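Local coordinates for protein PlaB phospholipase (Legionella pneumophila, PDB 6ZTI) that acts as a phospholipase of the alpha/beta hydrolase fold, linked to virulence, whose activity is controlled by NAD(H)-mediated tetramerization, at residues T68-A73 and V106-D111; I97-G102 and M128-N133. One frame throughout, in Å; residues are numbered along the deposited sequence.

Interaction 2 lies in the parallel sheet, every touching residue buried, whereas interaction 1 packs two helices against each other, with a buried alanine and tryptophan on one side and the partly exposed D70 and K108 on the other. The first contact is apolar apart from a water-bridged charged pair, and its 68-73 segment also meets a second subunit; the second rests on backbone hydrogen bonds and a bridging water. Helix 102-114 ties them together. It leaves the turn at 97-102 and carries 106-111, where V106 CG2 packs on T98 CG2 and R107 NE probably hydrogen-bonds N133 OD1 at 2.9 Å.

Interaction 1: residues T68-A73 and V106-D111; sequences TVDDIA and VRKWMD
A73 points its CB toward segment 106-111, where this CB settles 3.6 Å from W109 N, with K108 CG on one flank (3.8 Å) and W109 CB on the other (3.9 Å). W109 CG lies anti to the backbone N (chi1 167°), which leads the indole away from 68-73 while its CD1 meets A73 O obliquely at 3.5 Å. Beyond the contact, W109 NE1 is held by D77, and F76 meets the ring edge-to-face. The segments cross at -73°, joining two helices of the alpha/beta hydrolase core: helix 69-89, which leads into strand 93-99, and helix 102-114, which follows that strand. K108 CG passes V69 CG1; a bend at chi2 (65°) then turns the rest of the chain toward D70, whose side chain it crosses at a slant. The charges do not touch; a water accepts from K108 NZ at 2.8 Å and donates to D70 OD1 at 2.9 Å. D70 OD1 also forms a salt bridge with R351 of the second subunit. T68 and D71 form a capping box: D71 N donates to T68 OG1 (2.9 Å) and T68 N to D71 OD2, itself salt-bridged to R461 of that subunit.

Interaction 2: residues I97-G102 and M128-N133; sequences ITHSTG and MLAPAN
I97 begins the contact by laying CG2 slantwise against L129 CD1, 4.0 Å away. At T98 the side chain swings to the M128 side of the sheet and runs alongside M128, OG1 3.4 Å from M128 CG. A chi1 of 76° sets the hydroxyl between its own backbone N and carbonyl carbon; a water lies 2.8 Å from T98 OG1. The parallel strands pair through T98 O, which takes L129 N at 2.8 Å from above the carbonyl plane. H99 emerges on the L129 side; its ring brings CD2 to 3.5 Å from L129 O, S100 CB sits over one ring face toward the rim, and the ring of H266 meets it from outside the two segments. L129 O is gripped twice: S100 N reaches it almost in line with the carbonyl at 3.0 Å, and the same water donates to it at 2.9 Å. S100 takes the backbone angles (phi 55°, psi -121°) of the second residue of the type II' turn that G102 N closes on H99 O; its CB points away from 128-133 and its O lies against P131 CA. S100 CA comes within 3.4 Å of A130 O in a CH···O contact; that carbonyl is buried and has no polar partner in the model. A sharp strand-turn-helix with a serine at its apex, its OG weakly hydrogen-bonded to H266 NE2, has the geometry of the nucleophile elbow of alpha/beta hydrolases, consistent with S100 being the catalytic serine and H266 its histidine partner.

Interaction 1: residues T68-A73 and V106-D111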
loop_
_atom_site.group_PDB
_atom_site.type_symbol
_atom_site.label_atom_id
_atom_site.label_comp_id
_atom_site.label_asym_id
_atom_site.label_seq_id
_atom_site.Cartn_x
_atom_site.Cartn_y
_atom_site.Cartn_z
ATOM N N THR B 68 7.099 -9.287 20.918
ATOM C CA THR B 68 8.347 -9.001 20.230
ATOM C C THR B 68 9.501 -9.786 20.854
ATOM O O THR B 68 9.407 -10.312 21.971
ATOM C CB THR B 68 8.666 -7.499 20.274
ATOM O OG1 THR B 68 9.048 -7.134 21.607
ATOM C CG2 THR B 68 7.454 -6.656 19.839
ATOM N N VAL B 69 10.614 -9.849 20.113
ATOM C CA VAL B 69 11.825 -10.477 20.637
ATOM C C VAL B 69 12.286 -9.747 21.892
ATOM O O VAL B 69 12.723 -10.369 22.868
ATOM C CB VAL B 69 12.914 -10.514 19.546
ATOM C CG1 VAL B 69 14.250 -10.998 20.097
ATOM C CG2 VAL B 69 12.477 -11.415 18.411
ATOM N N ASP B 70 12.171 -8.420 21.897
ATOM C CA ASP B 70 12.437 -7.643 23.102
ATOM C C ASP B 70 11.571 -8.107 24.273
ATOM O O ASP B 70 12.073 -8.303 25.387
ATOM C CB ASP B 70 12.182 -6.169 22.814
ATOM C CG ASP B 70 12.326 -5.301 24.048
ATOM O OD1 ASP B 70 13.464 -5.184 24.553
ATOM O OD2 ASP B 70 11.307 -4.731 24.495
ATOM N N ASP B 71 10.259 -8.244 24.044
ATOM C CA ASP B 71 9.335 -8.755 25.055
ATOM C C ASP B 71 9.783 -10.108 25.601
ATOM O O ASP B 71 9.763 -10.342 26.816
ATOM C CB ASP B 71 7.925 -8.917 24.472
ATOM C CG ASP B 71 7.258 -7.603 24.064
ATOM O OD1 ASP B 71 7.714 -6.493 24.435
ATOM O OD2 ASP B 71 6.231 -7.714 23.351
ATOM N N ILE B 72 10.156 -11.029 24.705
ATOM C CA ILE B 72 10.461 -12.386 25.134
ATOM C C ILE B 72 11.747 -12.412 25.948
ATOM O O ILE B 72 11.862 -13.162 26.918
ATOM C CB ILE B 72 10.549 -13.324 23.918
ATOM C CG1 ILE B 72 9.185 -13.434 23.229
ATOM C CG2 ILE B 72 11.034 -14.704 24.331
ATOM C CD1 ILE B 72 9.264 -13.980 21.814
ATOM N N ALA B 73 12.748 -11.629 25.542
ATOM C CA ALA B 73 13.993 -11.576 26.307
ATOM C C ALA B 73 13.758 -10.961 27.683
ATOM O O ALA B 73 14.299 -11.439 28.687
ATOM C CB ALA B 73 15.048 -10.793 25.529
ATOM N N VAL B 106 18.120 -15.492 23.623
ATOM C CA VAL B 106 19.051 -15.449 24.744
ATOM C C VAL B 106 20.151 -14.422 24.496
ATOM O O VAL B 106 20.631 -13.787 25.443
ATOM C CB VAL B 106 19.621 -16.852 25.009
ATOM C CG1 VAL B 106 20.736 -16.802 26.051
ATOM C CG2 VAL B 106 18.502 -17.778 25.477
ATOM N N ARG B 107 20.554 -14.223 23.235
ATOM C CA ARG B 107 21.564 -13.213 22.942
ATOM C C ARG B 107 21.024 -11.800 23.147
ATOM O O ARG B 107 21.775 -10.905 23.535
ATOM C CB ARG B 107 22.082 -13.367 21.517
ATOM C CG ARG B 107 22.910 -14.648 21.276
ATOM C CD ARG B 107 23.789 -14.498 20.077
ATOM N NE ARG B 107 23.040 -14.300 18.840
ATOM C CZ ARG B 107 23.093 -13.219 18.066
ATOM N NH1 ARG B 107 23.850 -12.165 18.376
ATOM N NH2 ARG B 107 22.366 -13.195 16.958
ATOM N N LYS B 108 19.744 -11.574 22.844
ATOM C CA LYS B 108 19.113 -10.295 23.143
ATOM C C LYS B 108 18.991 -10.082 24.648
ATOM O O LYS B 108 19.196 -8.967 25.147
ATOM C CB LYS B 108 17.740 -10.247 22.473
ATOM C CG LYS B 108 16.947 -8.993 22.742
ATOM C CD LYS B 108 17.581 -7.741 22.172
ATOM C CE LYS B 108 16.680 -6.520 22.410
ATOM N NZ LYS B 108 17.324 -5.259 22.032
ATOM N N TRP B 109 18.645 -11.138 25.387
ATOM C CA TRP B 109 18.607 -11.050 26.842
ATOM C C TRP B 109 19.970 -10.675 27.413
ATOM O O TRP B 109 20.076 -9.765 28.247
ATOM C CB TRP B 109 18.125 -12.378 27.423
ATOM C CG TRP B 109 18.346 -12.474 28.902
ATOM C CD1 TRP B 109 17.602 -11.891 29.884
ATOM C CD2 TRP B 109 19.394 -13.189 29.564
ATOM N NE1 TRP B 109 18.125 -12.196 31.118
ATOM C CE2 TRP B 109 19.225 -12.992 30.951
ATOM C CE3 TRP B 109 20.460 -13.968 29.122
ATOM C CZ2 TRP B 109 20.082 -13.549 31.892
ATOM C CZ3 TRP B 109 21.307 -14.528 30.059
ATOM C CH2 TRP B 109 21.114 -14.318 31.425
ATOM N N MET B 110 21.030 -11.369 26.975
ATOM C CA MET B 110 22.381 -10.985 27.368
ATOM C C MET B 110 22.642 -9.513 27.057
ATOM O O MET B 110 23.227 -8.791 27.866
ATOM C CB MET B 110 23.415 -11.862 26.650
ATOM C CG MET B 110 23.425 -13.313 27.091
ATOM S SD MET B 110 24.409 -14.404 26.041
ATOM C CE MET B 110 26.031 -13.674 26.309
ATOM N N ASP B 111 22.182 -9.045 25.896
ATOM C CA ASP B 111 22.467 -7.671 25.493
ATOM C C ASP B 111 21.673 -6.689 26.345
ATOM O O ASP B 111 22.187 -5.634 26.725
ATOM C CB ASP B 111 22.155 -7.502 24.000
ATOM C CG ASP B 111 22.830 -6.287 23.378
ATOM O OD1 ASP B 111 24.071 -6.264 23.291
ATOM O OD2 ASP B 111 22.110 -5.364 22.940
HETATM O O HOH W 1 15.143 -3.619 22.739
#

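Interaction 2: residues I97-G102 and M128-N133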
loop_
_atom_site.group_PDB
_atom_site.type_symbol
_atom_site.label_atom_id
_atom_site.label_comp_id
_atom_site.label_asym_id
_atom_site.label_seq_id
_atom_site.Cartn_x
_atom_site.Cartn_y
_atom_site.Cartn_z
ATOM N N ILE B 97 20.538 -24.319 26.439
ATOM C CA ILE B 97 20.548 -25.072 25.199
ATOM C C ILE B 97 19.355 -24.571 24.401
ATOM O O ILE B 97 18.204 -24.757 24.809
ATOM C CB ILE B 97 20.477 -26.583 25.447
ATOM C CG1 ILE B 97 21.685 -27.045 26.279
ATOM C CG2 ILE B 97 20.406 -27.319 24.139
ATOM C CD1 ILE B 97 21.523 -28.442 26.866
ATOM N N THR B 98 19.622 -23.908 23.286
ATOM C CA THR B 98 18.592 -23.245 22.505
ATOM C C THR B 98 18.462 -23.895 21.135
ATOM O O THR B 98 19.386 -24.542 20.640
ATOM C CB THR B 98 18.916 -21.751 22.338
ATOM O OG1 THR B 98 19.957 -21.603 21.369
ATOM C CG2 THR B 98 19.385 -21.122 23.668
ATOM N N HIS B 99 17.296 -23.706 20.521
ATOM C CA HIS B 99 17.030 -24.165 19.169
ATOM C C HIS B 99 16.382 -23.022 18.408
ATOM O O HIS B 99 15.534 -22.301 18.947
ATOM C CB HIS B 99 16.129 -25.420 19.158
ATOM C CG HIS B 99 15.828 -25.948 17.787
ATOM N ND1 HIS B 99 14.542 -26.082 17.311
ATOM C CD2 HIS B 99 16.643 -26.380 16.794
ATOM C CE1 HIS B 99 14.577 -26.567 16.081
ATOM N NE2 HIS B 99 15.840 -26.760 15.743
ATOM N N SER B 100 16.826 -22.832 17.169
ATOM C CA SER B 100 16.223 -21.877 16.249
ATOM C C SER B 100 16.192 -20.489 16.885
ATOM O O SER B 100 17.251 -19.953 17.232
ATOM C CB SER B 100 14.856 -22.437 15.835
ATOM O OG SER B 100 14.215 -21.606 14.896
ATOM N N THR B 101 15.019 -19.878 17.035
ATOM C CA THR B 101 14.947 -18.505 17.525
ATOM C C THR B 101 15.438 -18.367 18.957
ATOM O O THR B 101 15.792 -17.259 19.372
ATOM C CB THR B 101 13.504 -17.991 17.431
ATOM O OG1 THR B 101 12.914 -18.440 16.210
ATOM C CG2 THR B 101 13.475 -16.468 17.457
ATOM N N GLY B 102 15.440 -19.451 19.733
ATOM C CA GLY B 102 15.908 -19.357 21.102
ATOM C C GLY B 102 17.314 -18.790 21.226
ATOM O O GLY B 102 17.646 -18.158 22.234
ATOM N N MET B 128 23.825 -23.056 21.117
ATOM C CA MET B 128 22.797 -22.709 20.143
ATOM C C MET B 128 22.734 -23.781 19.070
ATOM O O MET B 128 23.737 -24.044 18.404
ATOM C CB MET B 128 23.105 -21.353 19.506
ATOM C CG MET B 128 22.868 -20.168 20.430
ATOM S SD MET B 128 23.539 -18.664 19.712
ATOM C CE MET B 128 25.275 -18.887 20.095
ATOM N N LEU B 129 21.556 -24.388 18.900
ATOM C CA LEU B 129 21.314 -25.396 17.877
ATOM C C LEU B 129 20.553 -24.761 16.717
ATOM O O LEU B 129 19.448 -24.231 16.903
ATOM C CB LEU B 129 20.526 -26.578 18.446
ATOM C CG LEU B 129 21.025 -27.193 19.759
ATOM C CD1 LEU B 129 20.101 -28.305 20.280
ATOM C CD2 LEU B 129 22.437 -27.740 19.593
ATOM N N ALA B 130 21.148 -24.817 15.524
ATOM C CA ALA B 130 20.601 -24.223 14.304
ATOM C C ALA B 130 19.966 -22.862 14.577
ATOM O O ALA B 130 18.819 -22.628 14.177
ATOM C CB ALA B 130 19.574 -25.156 13.667
ATOM N N PRO B 131 20.683 -21.946 15.228
ATOM C CA PRO B 131 20.111 -20.626 15.527
ATOM C C PRO B 131 19.995 -19.761 14.290
ATOM O O PRO B 131 20.890 -19.752 13.440
ATOM C CB PRO B 131 21.126 -20.023 16.498
ATOM C CG PRO B 131 22.417 -20.588 15.996
ATOM C CD PRO B 131 22.105 -22.010 15.604
ATOM N N ALA B 132 18.903 -18.992 14.218
ATOM C CA ALA B 132 18.672 -18.057 13.111
ATOM C C ALA B 132 19.333 -16.711 13.417
ATOM O O ALA B 132 18.708 -15.650 13.409
ATOM C CB ALA B 132 17.180 -17.895 12.850
ATOM N N ASN B 133 20.643 -16.771 13.671
ATOM C CA ASN B 133 21.347 -15.599 14.180
ATOM C C ASN B 133 21.414 -14.473 13.163
ATOM O O ASN B 133 21.450 -13.303 13.554
ATOM C CB ASN B 133 22.743 -15.986 14.643
ATOM C CG ASN B 133 22.726 -16.638 16.008
ATOM O OD1 ASN B 133 22.013 -16.200 16.917
ATOM N ND2 ASN B 133 23.491 -17.699 16.157
HETATM O O HOH W 2 19.551 -21.936 18.647
#